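Local coordinates for protein aminopentol aminotransferase (Sphingopyxis macrogoltabida, PDB 6HBS) that catalyses the pyridoxal-phosphate-dependent deamination of aminopentol, the hydrolysed form of fumonisin B1, to its 2-keto product, with pyruvate as the preferred amino-group acceptor, at residues R40-A45 / L67-S72; A121-M126 / G147-N152; I138-G143 / A191-P196; H332-K337 / I347-D352; I357-A362 / V372-N377. One frame throughout, in Å; residues are numbered along the deposited sequence. Where two conformers were deposited one is given.

Contact 1: R40-A45 / L67-S72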
# COMPACT_ATOMS: atom_id res chain seq x y z
N ARG A 40 -18.67 -12.01 -6.22
CA ARG A 40 -18.58 -13.20 -5.36
C ARG A 40 -17.33 -14.01 -5.68
O ARG A 40 -16.68 -14.58 -4.78
CB ARG A 40 -19.87 -14.03 -5.41
CG ARG A 40 -20.02 -14.94 -4.19
CD ARG A 40 -21.22 -15.86 -4.22
NE ARG A 40 -20.97 -16.99 -5.11
CZ ARG A 40 -20.31 -18.09 -4.78
NH1 ARG A 40 -19.83 -18.23 -3.55
NH2 ARG A 40 -20.15 -19.06 -5.66
N ARG A 41 -17.00 -14.17 -6.95
CA ARG A 41 -15.90 -15.05 -7.29
C ARG A 41 -15.39 -14.71 -8.69
O ARG A 41 -16.01 -13.95 -9.43
CB ARG A 41 -16.28 -16.53 -7.18
CG ARG A 41 -17.44 -16.96 -8.07
CD ARG A 41 -17.67 -18.45 -8.05
NE ARG A 41 -18.91 -18.73 -8.76
CZ ARG A 41 -19.03 -19.52 -9.83
NH1 ARG A 41 -17.96 -20.06 -10.39
NH2 ARG A 41 -20.24 -19.81 -10.30
N ALA A 42 -14.21 -15.26 -9.00
CA ALA A 42 -13.54 -15.00 -10.27
C ALA A 42 -12.73 -16.22 -10.65
O ALA A 42 -12.23 -16.93 -9.76
CB ALA A 42 -12.67 -13.76 -10.17
N LEU A 43 -12.55 -16.42 -11.97
CA LEU A 43 -11.78 -17.50 -12.51
C LEU A 43 -11.49 -17.27 -13.99
O LEU A 43 -12.40 -16.98 -14.79
CB LEU A 43 -12.55 -18.82 -12.33
CG LEU A 43 -11.82 -20.08 -12.81
CD1 LEU A 43 -10.62 -20.37 -11.92
CD2 LEU A 43 -12.76 -21.30 -12.86
N GLY A 44 -10.23 -17.44 -14.37
CA GLY A 44 -9.82 -17.29 -15.76
C GLY A 44 -10.03 -15.86 -16.22
O GLY A 44 -9.39 -14.97 -15.67
N ALA A 45 -10.93 -15.66 -17.19
CA ALA A 45 -11.26 -14.33 -17.70
C ALA A 45 -12.68 -13.93 -17.28
O ALA A 45 -13.25 -13.04 -17.87
CB ALA A 45 -11.13 -14.30 -19.21
N LEU A 67 -2.84 -13.07 -16.23
CA LEU A 67 -2.67 -14.47 -16.69
C LEU A 67 -3.90 -15.32 -16.40
O LEU A 67 -3.91 -16.53 -16.71
CB LEU A 67 -1.43 -15.04 -16.00
CG LEU A 67 -0.11 -14.37 -16.38
CD1 LEU A 67 1.06 -14.96 -15.61
CD2 LEU A 67 0.14 -14.47 -17.88
N GLY A 68 -4.93 -14.71 -15.81
CA GLY A 68 -6.13 -15.43 -15.39
C GLY A 68 -6.30 -15.50 -13.89
O GLY A 68 -5.33 -15.74 -13.13
N TYR A 69 -7.53 -15.28 -13.46
CA TYR A 69 -7.83 -15.37 -12.05
C TYR A 69 -7.60 -16.79 -11.54
O TYR A 69 -8.12 -17.75 -12.13
CB TYR A 69 -9.28 -14.98 -11.80
CG TYR A 69 -9.66 -13.54 -12.05
CD1 TYR A 69 -9.24 -12.52 -11.22
CD2 TYR A 69 -10.52 -13.21 -13.10
CE1 TYR A 69 -9.68 -11.21 -11.40
CE2 TYR A 69 -10.96 -11.92 -13.29
CZ TYR A 69 -10.55 -10.91 -12.43
OH TYR A 69 -11.01 -9.63 -12.63
N ARG A 70 -6.85 -16.89 -10.43
CA ARG A 70 -6.55 -18.15 -9.74
C ARG A 70 -5.73 -19.06 -10.66
O ARG A 70 -5.92 -20.27 -10.66
CB ARG A 70 -7.80 -18.88 -9.25
CG ARG A 70 -8.58 -18.14 -8.17
CD ARG A 70 -9.85 -18.85 -7.78
NE ARG A 70 -9.53 -20.19 -7.30
CZ ARG A 70 -10.21 -21.30 -7.56
NH1 ARG A 70 -11.33 -21.27 -8.26
NH2 ARG A 70 -9.79 -22.46 -7.08
N GLN A 71 -4.81 -18.45 -11.41
CA GLN A 71 -3.95 -19.19 -12.29
C GLN A 71 -3.15 -20.20 -11.45
O GLN A 71 -2.52 -19.86 -10.46
CB GLN A 71 -3.04 -18.24 -13.05
CG GLN A 71 -2.50 -18.82 -14.36
CD GLN A 71 -1.20 -19.58 -14.18
OE1 GLN A 71 -0.65 -19.69 -13.08
NE2 GLN A 71 -0.71 -20.14 -15.28
N SER A 72 -3.16 -21.47 -11.87
CA SER A 72 -2.87 -22.54 -10.95
C SER A 72 -1.38 -22.58 -10.57
O SER A 72 -1.06 -22.89 -9.41
CB SER A 72 -3.36 -23.86 -11.55
OG SER A 72 -2.45 -24.22 -12.57
O HOH W 1 -13.14 -18.99 -8.34

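Contact 2: A121-M126 / G147-N152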
# COMPACT_ATOMS: atom_id res chain seq x y z
N ALA A 121 5.35 3.59 -5.45
CA ALA A 121 6.49 3.58 -6.37
C ALA A 121 6.65 4.96 -7.03
O ALA A 121 7.73 5.44 -7.17
CB ALA A 121 6.37 2.48 -7.40
N THR A 122 5.55 5.59 -7.44
CA THR A 122 5.68 6.89 -8.12
C THR A 122 6.11 7.98 -7.13
O THR A 122 6.92 8.85 -7.49
CB THR A 122 4.40 7.26 -8.88
OG1 THR A 122 3.31 7.37 -7.96
CG2 THR A 122 4.09 6.28 -9.99
N SER A 123 5.59 7.94 -5.90
CA SER A 123 5.95 8.87 -4.85
C SER A 123 7.42 8.70 -4.47
O SER A 123 8.13 9.69 -4.29
CB SER A 123 5.06 8.71 -3.67
OG SER A 123 3.80 9.31 -3.92
N THR A 124 7.88 7.44 -4.38
CA THR A 124 9.27 7.12 -4.10
C THR A 124 10.15 7.69 -5.22
O THR A 124 11.21 8.29 -4.93
CB THR A 124 9.51 5.62 -3.88
OG1 THR A 124 8.70 5.16 -2.79
CG2 THR A 124 10.96 5.34 -3.56
N ALA A 125 9.74 7.52 -6.49
CA ALA A 125 10.50 8.04 -7.63
C ALA A 125 10.64 9.57 -7.53
O ALA A 125 11.72 10.12 -7.79
CB ALA A 125 9.85 7.62 -8.93
N MET A 126 9.56 10.23 -7.12
CA MET A 126 9.51 11.72 -7.01
C MET A 126 10.53 12.20 -5.96
O MET A 126 11.35 13.08 -6.23
CB MET A 126 8.11 12.18 -6.62
CG MET A 126 8.02 13.64 -6.26
SD MET A 126 6.36 14.07 -5.80
CE MET A 126 6.35 13.54 -4.09
N GLY A 147 -1.24 8.21 -9.61
CA GLY A 147 -1.63 7.73 -8.28
C GLY A 147 -2.62 8.68 -7.65
O GLY A 147 -3.10 9.61 -8.31
N ALA A 148 -2.92 8.47 -6.36
CA ALA A 148 -3.89 9.30 -5.69
C ALA A 148 -3.30 9.89 -4.40
O ALA A 148 -4.00 10.01 -3.39
CB ALA A 148 -5.15 8.50 -5.44
N SER A 149 -2.02 10.27 -4.46
CA SER A 149 -1.34 11.00 -3.37
C SER A 149 -1.68 12.50 -3.44
O SER A 149 -2.15 13.01 -4.46
CB SER A 149 0.17 10.76 -3.42
OG SER A 149 0.48 9.37 -3.47
N PRO A 150 -1.43 13.29 -2.37
CA PRO A 150 -1.72 14.73 -2.44
C PRO A 150 -1.04 15.40 -3.65
O PRO A 150 -1.64 16.31 -4.24
CB PRO A 150 -1.23 15.26 -1.08
CG PRO A 150 -1.38 14.04 -0.15
CD PRO A 150 -1.00 12.85 -1.03
N TRP A 151 0.16 14.95 -4.04
CA TRP A 151 0.88 15.63 -5.15
C TRP A 151 0.24 15.38 -6.52
O TRP A 151 0.55 16.12 -7.46
CB TRP A 151 2.39 15.31 -5.21
CG TRP A 151 2.79 13.92 -5.61
CD1 TRP A 151 2.87 12.82 -4.78
CD2 TRP A 151 3.23 13.46 -6.91
NE1 TRP A 151 3.32 11.73 -5.48
CE2 TRP A 151 3.56 12.09 -6.78
CE3 TRP A 151 3.39 14.08 -8.16
CZ2 TRP A 151 4.02 11.33 -7.85
CZ3 TRP A 151 3.88 13.32 -9.22
CH2 TRP A 151 4.17 11.96 -9.07
N ASN A 152 -0.56 14.32 -6.66
CA ASN A 152 -0.96 13.93 -8.02
C ASN A 152 -2.43 13.50 -8.13
O ASN A 152 -2.87 13.25 -9.24
CB ASN A 152 -0.04 12.84 -8.59
CG ASN A 152 -0.01 11.56 -7.76
OD1 ASN A 152 -0.79 11.41 -6.81
ND2 ASN A 152 0.90 10.65 -8.09
O HOH W 2 1.59 8.77 -5.89

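Contact 3: I138-G143 / A191-P196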
# COMPACT_ATOMS: atom_id res chain seq x y z
N ILE A 138 9.11 18.72 -10.55
CA ILE A 138 8.72 17.45 -11.17
C ILE A 138 7.80 17.77 -12.37
O ILE A 138 6.80 18.44 -12.21
CB ILE A 138 8.01 16.55 -10.14
CG1 ILE A 138 8.95 16.21 -8.99
CG2 ILE A 138 7.45 15.31 -10.81
CD1 ILE A 138 10.05 15.24 -9.32
N LEU A 139 8.18 17.30 -13.56
CA LEU A 139 7.35 17.55 -14.76
C LEU A 139 6.42 16.36 -15.02
O LEU A 139 6.90 15.24 -15.23
CB LEU A 139 8.26 17.80 -15.96
CG LEU A 139 9.13 19.05 -15.88
CD1 LEU A 139 9.94 19.24 -17.16
CD2 LEU A 139 8.31 20.27 -15.53
N CYS A 140 5.11 16.62 -15.10
CA CYS A 140 4.12 15.59 -15.45
C CYS A 140 3.26 16.12 -16.61
O CYS A 140 3.17 17.33 -16.82
CB CYS A 140 3.24 15.25 -14.25
SG CYS A 140 4.21 14.61 -12.85
N ALA A 141 2.69 15.19 -17.38
CA ALA A 141 1.77 15.51 -18.45
C ALA A 141 0.44 15.95 -17.84
O ALA A 141 -0.03 15.31 -16.88
CB ALA A 141 1.59 14.29 -19.32
N LYS A 142 -0.19 17.01 -18.39
CA LYS A 142 -1.52 17.42 -18.01
C LYS A 142 -2.48 16.23 -18.12
O LYS A 142 -2.50 15.55 -19.14
CB LYS A 142 -2.10 18.49 -18.94
CG LYS A 142 -1.48 19.86 -18.82
CD LYS A 142 -1.91 20.84 -19.93
CE LYS A 142 -1.09 22.12 -19.93
NZ LYS A 142 0.26 21.90 -20.51
N GLY A 143 -3.22 15.98 -17.04
CA GLY A 143 -4.23 14.92 -16.95
C GLY A 143 -3.65 13.51 -16.79
O GLY A 143 -4.40 12.57 -16.82
N ALA A 191 12.90 15.68 -12.29
CA ALA A 191 12.47 14.54 -13.08
C ALA A 191 11.36 14.92 -14.07
O ALA A 191 10.61 15.88 -13.85
CB ALA A 191 11.99 13.46 -12.16
N VAL A 192 11.25 14.08 -15.10
CA VAL A 192 10.13 13.98 -16.03
C VAL A 192 9.44 12.63 -15.81
O VAL A 192 10.08 11.56 -15.95
CB VAL A 192 10.61 14.03 -17.50
CG1 VAL A 192 9.48 13.68 -18.47
CG2 VAL A 192 11.24 15.36 -17.87
N PHE A 193 8.15 12.66 -15.50
CA PHE A 193 7.31 11.48 -15.45
C PHE A 193 6.56 11.39 -16.78
O PHE A 193 5.96 12.41 -17.22
CB PHE A 193 6.28 11.54 -14.33
CG PHE A 193 6.80 11.21 -12.95
CD1 PHE A 193 7.74 12.00 -12.33
CD2 PHE A 193 6.33 10.09 -12.28
CE1 PHE A 193 8.20 11.70 -11.05
CE2 PHE A 193 6.79 9.78 -11.01
CZ PHE A 193 7.73 10.58 -10.40
N ALA A 194 6.58 10.19 -17.38
CA ALA A 194 5.79 9.86 -18.56
C ALA A 194 5.18 8.46 -18.40
O ALA A 194 5.89 7.53 -18.09
CB ALA A 194 6.68 9.93 -19.77
N THR A 195 3.88 8.32 -18.66
CA THR A 195 3.27 7.03 -18.97
C THR A 195 3.70 6.64 -20.38
O THR A 195 4.03 7.50 -21.20
CB THR A 195 1.74 7.06 -18.82
OG1 THR A 195 1.12 7.96 -19.75
CG2 THR A 195 1.34 7.41 -17.41
N PRO A 196 3.79 5.35 -20.70
CA PRO A 196 4.38 4.93 -21.97
C PRO A 196 3.45 5.12 -23.17
O PRO A 196 3.94 5.13 -24.29
CB PRO A 196 4.73 3.45 -21.77
CG PRO A 196 3.82 2.99 -20.66
CD PRO A 196 3.47 4.20 -19.82
O HOH W 3 3.28 12.32 -16.84

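Contact 4: H332-K337 / I347-D352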
# COMPACT_ATOMS: atom_id res chain seq x y z
N HIS A 332 -23.89 -1.94 -38.35
CA HIS A 332 -24.98 -1.30 -37.61
C HIS A 332 -25.00 0.22 -37.82
O HIS A 332 -25.92 0.88 -37.32
CB HIS A 332 -24.83 -1.61 -36.11
CG HIS A 332 -25.27 -2.97 -35.71
ND1 HIS A 332 -24.38 -4.00 -35.51
CD2 HIS A 332 -26.49 -3.45 -35.41
CE1 HIS A 332 -25.04 -5.07 -35.12
NE2 HIS A 332 -26.34 -4.76 -35.05
N GLY A 333 -23.99 0.78 -38.50
CA GLY A 333 -23.90 2.21 -38.81
C GLY A 333 -23.64 3.07 -37.58
O GLY A 333 -24.13 4.19 -37.50
N LEU A 334 -22.88 2.54 -36.62
CA LEU A 334 -22.53 3.26 -35.40
C LEU A 334 -21.01 3.27 -35.27
O LEU A 334 -20.44 2.33 -34.75
CB LEU A 334 -23.13 2.55 -34.18
CG LEU A 334 -24.59 2.83 -33.86
CD1 LEU A 334 -25.07 1.89 -32.75
CD2 LEU A 334 -24.80 4.27 -33.43
N GLU A 335 -20.37 4.37 -35.69
CA GLU A 335 -18.90 4.47 -35.76
C GLU A 335 -18.25 4.44 -34.36
O GLU A 335 -18.66 5.19 -33.45
CB GLU A 335 -18.49 5.75 -36.48
CG GLU A 335 -17.04 5.71 -36.94
CD GLU A 335 -16.54 7.04 -37.48
OE1 GLU A 335 -17.35 7.99 -37.51
OE2 GLU A 335 -15.34 7.13 -37.84
N LEU A 336 -17.20 3.62 -34.23
CA LEU A 336 -16.40 3.53 -32.98
C LEU A 336 -15.09 4.32 -33.13
O LEU A 336 -14.60 4.50 -34.20
CB LEU A 336 -16.03 2.08 -32.73
CG LEU A 336 -17.18 1.14 -32.39
CD1 LEU A 336 -16.65 -0.27 -32.15
CD2 LEU A 336 -17.94 1.66 -31.19
N LYS A 337 -14.50 4.69 -31.99
CA LYS A 337 -13.10 5.05 -31.88
C LYS A 337 -12.44 4.02 -30.94
O LYS A 337 -12.59 4.10 -29.73
CB LYS A 337 -12.93 6.47 -31.32
CG LYS A 337 -13.58 7.58 -32.14
CD LYS A 337 -13.40 8.97 -31.54
CE LYS A 337 -14.13 9.19 -30.22
NZ LYS A 337 -13.68 10.41 -29.51
N ILE A 347 -12.57 2.06 -26.03
CA ILE A 347 -13.60 1.79 -27.04
C ILE A 347 -14.75 2.78 -26.78
O ILE A 347 -15.58 2.57 -25.93
CB ILE A 347 -14.05 0.32 -27.00
CG1 ILE A 347 -12.88 -0.64 -27.22
CG2 ILE A 347 -15.16 0.09 -28.03
CD1 ILE A 347 -13.22 -2.13 -27.05
N PHE A 348 -14.70 3.89 -27.51
CA PHE A 348 -15.69 4.92 -27.46
C PHE A 348 -16.50 4.94 -28.78
O PHE A 348 -16.12 4.32 -29.78
CB PHE A 348 -15.01 6.28 -27.31
CG PHE A 348 -14.36 6.58 -25.97
CD1 PHE A 348 -14.45 5.72 -24.89
CD2 PHE A 348 -13.65 7.77 -25.80
CE1 PHE A 348 -13.83 6.03 -23.68
CE2 PHE A 348 -13.02 8.06 -24.60
CZ PHE A 348 -13.13 7.20 -23.54
N PHE A 349 -17.60 5.70 -28.76
CA PHE A 349 -18.38 6.01 -29.96
C PHE A 349 -17.97 7.37 -30.54
O PHE A 349 -17.81 8.36 -29.81
CB PHE A 349 -19.86 5.93 -29.62
CG PHE A 349 -20.37 4.52 -29.50
CD1 PHE A 349 -20.12 3.77 -28.36
CD2 PHE A 349 -21.08 3.94 -30.53
CE1 PHE A 349 -20.55 2.46 -28.25
CE2 PHE A 349 -21.51 2.62 -30.43
CZ PHE A 349 -21.24 1.88 -29.29
N ALA A 350 -17.84 7.45 -31.87
CA ALA A 350 -17.67 8.76 -32.53
C ALA A 350 -18.93 9.60 -32.28
O ALA A 350 -20.00 9.05 -32.16
CB ALA A 350 -17.40 8.59 -34.01
N ASP A 351 -18.78 10.92 -32.12
CA ASP A 351 -19.92 11.88 -32.02
C ASP A 351 -20.82 11.55 -30.83
O ASP A 351 -22.07 11.57 -30.96
CB ASP A 351 -20.77 11.89 -33.30
CG ASP A 351 -19.95 12.10 -34.55
OD1 ASP A 351 -19.16 13.05 -34.55
OD2 ASP A 351 -20.07 11.27 -35.49
N ASP A 352 -20.20 11.26 -29.68
CA ASP A 352 -20.92 10.86 -28.44
C ASP A 352 -20.40 11.71 -27.28
O ASP A 352 -19.94 11.21 -26.26
CB ASP A 352 -20.76 9.35 -28.24
CG ASP A 352 -21.46 8.79 -27.02
OD1 ASP A 352 -22.49 9.35 -26.64
OD2 ASP A 352 -20.97 7.77 -26.48
O HOH W 4 -20.96 6.82 -33.21

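Contact 5: I357-A362 / V372-N377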
# COMPACT_ATOMS: atom_id res chain seq x y z
N ILE A 357 -24.34 7.27 -25.69
CA ILE A 357 -24.34 6.08 -26.56
C ILE A 357 -23.45 4.99 -25.96
O ILE A 357 -23.85 3.83 -25.89
CB ILE A 357 -23.89 6.39 -27.99
CG1 ILE A 357 -24.70 7.52 -28.64
CG2 ILE A 357 -23.96 5.12 -28.82
CD1 ILE A 357 -24.21 7.89 -30.03
N GLY A 358 -22.22 5.37 -25.58
CA GLY A 358 -21.25 4.48 -25.00
C GLY A 358 -21.76 3.82 -23.73
O GLY A 358 -21.50 2.62 -23.50
N TYR A 359 -22.42 4.61 -22.89
CA TYR A 359 -22.98 4.16 -21.63
C TYR A 359 -24.04 3.10 -21.93
O TYR A 359 -24.05 1.98 -21.33
CB TYR A 359 -23.51 5.35 -20.82
CG TYR A 359 -22.49 5.95 -19.89
CD1 TYR A 359 -21.20 6.23 -20.31
CD2 TYR A 359 -22.80 6.19 -18.56
CE1 TYR A 359 -20.26 6.80 -19.44
CE2 TYR A 359 -21.86 6.71 -17.67
CZ TYR A 359 -20.60 7.04 -18.12
OH TYR A 359 -19.67 7.53 -17.25
N ALA A 360 -24.90 3.41 -22.89
CA ALA A 360 -26.04 2.52 -23.19
C ALA A 360 -25.52 1.19 -23.76
O ALA A 360 -26.00 0.11 -23.39
CB ALA A 360 -27.00 3.22 -24.13
N TRP A 361 -24.50 1.26 -24.61
CA TRP A 361 -23.91 0.10 -25.26
C TRP A 361 -23.22 -0.79 -24.22
O TRP A 361 -23.39 -1.98 -24.23
CB TRP A 361 -22.92 0.55 -26.33
CG TRP A 361 -22.28 -0.57 -27.09
CD1 TRP A 361 -22.86 -1.34 -28.07
CD2 TRP A 361 -20.94 -1.05 -26.93
NE1 TRP A 361 -21.97 -2.27 -28.52
CE2 TRP A 361 -20.78 -2.13 -27.84
CE3 TRP A 361 -19.86 -0.71 -26.10
CZ2 TRP A 361 -19.57 -2.82 -27.96
CZ3 TRP A 361 -18.67 -1.37 -26.23
CH2 TRP A 361 -18.54 -2.44 -27.12
N ALA A 362 -22.44 -0.17 -23.32
CA ALA A 362 -21.73 -0.91 -22.28
C ALA A 362 -22.75 -1.62 -21.40
O ALA A 362 -22.57 -2.78 -21.05
CB ALA A 362 -20.81 0.02 -21.48
N VAL A 372 -17.62 -4.55 -20.20
CA VAL A 372 -16.80 -3.57 -20.88
C VAL A 372 -17.10 -2.19 -20.27
O VAL A 372 -18.12 -1.99 -19.61
CB VAL A 372 -17.08 -3.55 -22.39
CG1 VAL A 372 -16.54 -4.78 -23.08
CG2 VAL A 372 -18.55 -3.33 -22.70
N HIS A 373 -16.20 -1.24 -20.50
CA HIS A 373 -16.19 0.00 -19.76
C HIS A 373 -16.34 1.18 -20.71
O HIS A 373 -15.59 1.27 -21.67
CB HIS A 373 -14.92 0.12 -18.92
CG HIS A 373 -15.04 1.08 -17.78
ND1 HIS A 373 -15.30 2.43 -17.94
CD2 HIS A 373 -14.86 0.90 -16.45
CE1 HIS A 373 -15.36 3.01 -16.76
NE2 HIS A 373 -15.09 2.09 -15.82
N PRO A 374 -17.31 2.09 -20.47
CA PRO A 374 -17.53 3.22 -21.37
C PRO A 374 -16.61 4.43 -21.21
O PRO A 374 -16.68 5.30 -22.10
CB PRO A 374 -18.97 3.63 -21.02
CG PRO A 374 -19.08 3.34 -19.57
CD PRO A 374 -18.33 2.04 -19.41
N TYR A 375 -15.77 4.51 -20.15
CA TYR A 375 -14.87 5.70 -20.03
C TYR A 375 -13.41 5.36 -19.66
O TYR A 375 -12.54 6.23 -19.80
CB TYR A 375 -15.52 6.77 -19.13
CG TYR A 375 -15.62 6.47 -17.66
CD1 TYR A 375 -14.49 6.46 -16.85
CD2 TYR A 375 -16.85 6.24 -17.07
CE1 TYR A 375 -14.57 6.20 -15.49
CE2 TYR A 375 -16.94 5.97 -15.70
CZ TYR A 375 -15.80 5.97 -14.91
OH TYR A 375 -15.89 5.68 -13.58
N HIS A 376 -13.12 4.13 -19.24
CA HIS A 376 -11.80 3.72 -18.78
C HIS A 376 -11.28 2.65 -19.73
O HIS A 376 -12.05 1.78 -20.17
CB HIS A 376 -11.85 3.18 -17.35
CG HIS A 376 -10.53 2.93 -16.68
ND1 HIS A 376 -9.68 1.91 -17.07
CD2 HIS A 376 -9.96 3.53 -15.60
CE1 HIS A 376 -8.61 1.91 -16.29
NE2 HIS A 376 -8.76 2.90 -15.36
N ASN A 377 -9.97 2.67 -20.00
CA ASN A 377 -9.43 1.67 -20.88
C ASN A 377 -9.63 0.28 -20.27
O ASN A 377 -9.69 0.12 -19.04
CB ASN A 377 -7.95 1.85 -21.24
CG ASN A 377 -7.02 1.56 -20.09
OD1 ASN A 377 -6.76 2.43 -19.28
ND2 ASN A 377 -6.52 0.32 -20.01
O HOH W 5 -20.42 -4.29 -19.89

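Contact 1: R40-A45 / L67-S72
With CG set beside its backbone N and opposite the carbonyl carbon (chi1 -67°), Y69 brings one face of its ring against the methyl group of A42, while L43, whose CG lies anti to the backbone N at chi1 -178°, sends CD1 across to R70 of the facing loop, close to Y69 O as well. The A42 methyl stands over that face, offset toward the rim: its CB is 3.6 Å from the centroid of the Y69 ring, 15° off the normal, a CH-pi contact. Y69 CB, the carbon that carries the ring, rests against L43 N and CA. The main chains close the junction with a reciprocal pair of hydrogen bonds, an isolated antiparallel bridge at G44 and Y69 that joins the end of strand 39-43 to the type II turn leading into helix 72-82. G44 N reaches Y69 O at 3.1 Å and Y69 N reaches G44 O at 2.9 Å, each donor lying in the carbonyl plane on a lone pair. G44 O also receives ND2 of N65, and G68 CA approaches it at 3.3 Å. R70 NH1 donates to a water 2.9 Å away, and this water donates to A42 O; L43 CD1 lies 3.8 Å from R70 NH1. Y69 OH bonds D57, with T89 of the second subunit as a weak further partner; M88 of that subunit packs on A42. An aromatic face and a methyl thus supply the apolar grip, two straight backbone bonds align strand end and turn, and a bridging water ties the R70 guanidinium to the strand.

Contact 2: A121-M126 / G147-N152
M126 lays its sulfur over the indole of W151, SD standing 3.5 Å from the centroid of the five-membered ring and only 14° off its normal. This is a Met-aromatic contact, and the bend at chi3 (83°) turns CE back over the same ring at 3.8 Å from the centroid. On the opposite face lies the amide of N152, with ND2 offset toward the rim. The indole edge is used as well: W151 NE1 donates to S123 OG at 2.9 Å, the acceptor lying almost in the ring plane, so the bond helps fix the ring's rotation. A single water gathers the polar groups, accepting from N152 ND2, donating to T122 OG1 and hydrogen-bonding with S123 OG and S149 OG, the last at 2.7 Å. T122 OG1 also bonds the backbone O of H146. A leucine in place of W151 would probably leave S123 OG without its indole donor and the M126 sulfur without an aromatic face to rest on. The elements joined are helix 118-133 and the loop following strand 137-141, which carries G147 of the pyridoxal phosphate pocket; such a helix-to-loop junction beside the cofactor belongs to the large domain of fold-type I aminotransferases, the class-III family included.

Contact 3: I138-G143 / A191-P196
Strands 138-141 and 191-194 run parallel, their axes 4.8 Å apart at closest and 20° from strict alignment. I138 pairs with A191 and L139 with V192, and L139 serves both backbone bonds: its N donates to A191 O at 2.8 Å, and its O receives F193 N at 2.9 Å, the latter approaching nearly along the C=O axis. Beyond this point the strands part, and a water takes over from the direct bond, accepting from A141 N and donating to F193 O at 2.7 Å. The side chains then sort onto two faces. On the face shared by I138 and A191, CD1 of I138 touches CB of A191 at 3.9 Å, while the other branch reaches along the neighbouring strand. With I138 CG2 anti to the backbone N, that methyl meets the F193 ring at CD1, 3.7 Å away, approaching obliquely. C140 comes beside the base of the same residue, its SG 4.0 Å from F193 CB, in an oblique sulfur-aromatic contact with the ring. The other face carries L139 and V192, whose methyls CD1 and CG2 are 4.2 Å apart. All the touching residues are buried. Both strands are interior members of the mixed seven-stranded sheet, with 167-170 bonded along the far edge of 137-141. Helix 118-133 covers the face of I138 and A191 through M126, R130 and A129, and A125 packs on F193; helix 175-184 covers the L139 and V192 face through A181 and F182.

Contact 4: H332-K337 / I347-D352
E335 O is gripped twice, by A350 N at 2.9 Å and by a water at 2.8 Å that also donates to A350 O, so the loop end of the pairing is clasped by a direct bond and a bridge. A350 N approaches from above the carbonyl plane. Further in, K337 and F348 exchange backbone bonds, K337 N to F348 O at 2.8 Å and F348 N to K337 O at 3.1 Å, making an antiparallel hydrogen-bonded pair. Next to it, L336 and F349 form the non-hydrogen-bonded pair. Their side chains run alongside each other in the same direction, and L336 CD2 stands over the centre of one face of the F349 ring, a CH-pi contact 3.7 Å from the centroid and 9° off the normal. L334 CB meets the ring at its edge, 4.1 Å from CE2. An alanine at F349 would probably open a gap beside L336 CD2 and leave L334 without its aromatic neighbour. Outside the strands, E335 OE1 comes 3.6 Å from A350 CB. K337 bends at chi3 and lies along the facing strand, CE 3.8 Å from F349 O, its NZ in a salt bridge with D204. The two strands, 336-339 and 346-349, form a beta hairpin; helix 310-332 packs on L336 and I347, helix 386-405 on L334, and W361 of helix 356-367 meets the F349 ring edge-to-face.

Contact 5: I357-A362 / V372-N377
This is a buried, largely apolar helix-to-loop contact, in which one side of helix 356-367 receives the chain that follows strand 370-371. P374 is the wedge. Its CB comes 3.5 Å from Y359 CD1, and its CG lies over the face of the same ring, 4.0 Å from the centroid, a CH-pi contact; the two side chains cross at about a right angle. The proline also turns CD to A362, whose CB is 3.8 Å away, while its CB leans on G358 O. V372 fills the next position along the helix, CG2 reaching W361 CZ3 at 4.0 Å and lying near the A362 methyl. With CG2 placed between its backbone N and carbonyl carbon, that branch is turned inward to the helix. A water spans the two backbones there, accepting a hydrogen bond from V372 N at 2.8 Å and donating to A362 O. At the other end, Y359 OH approaches Y375 CD2 at 3.1 Å, obliquely to the ring, but its hydrogen bond is to the backbone O of L30. The Y375 ring is itself stacked on F202, and H373 CE1 covers one of its faces; H373 ND1 also accepts the backbone N of Y375. Helix 356-367 is thus covered by the loop that follows the next strand, 370-371, a helix-strand-loop connection in the C-terminal part of the class-III aminotransferase fold.

Overall arrangement
Two pairs of contacts are joined directly, and contact 1 stands apart. Contacts 2 and 3, with centres about 11 Å apart, touch directly, W151 meeting F193 edge-to-face; in the same packing F193 CZ lies 3.5 Å from T122 O, and C140 SG is 3.9 Å from W151 CZ3. Contacts 4 and 5, also about 11 Å between centres, are coupled by the D352 carboxylate: OD2 is 2.8 Å from G358 N and OD1 2.9 Å from I357 N, probable hydrogen bonds at the start of helix 356-367. Pyridoxal phosphate lies beside contact 2, about 4 Å from the T122 side chain, and about 8 Å from that of F193. In contact 1 the Y69 side chain is about 11 Å from that of K258, by similarity the cofactor-attachment lysine. Contacts 1 and 2 both touch the second subunit.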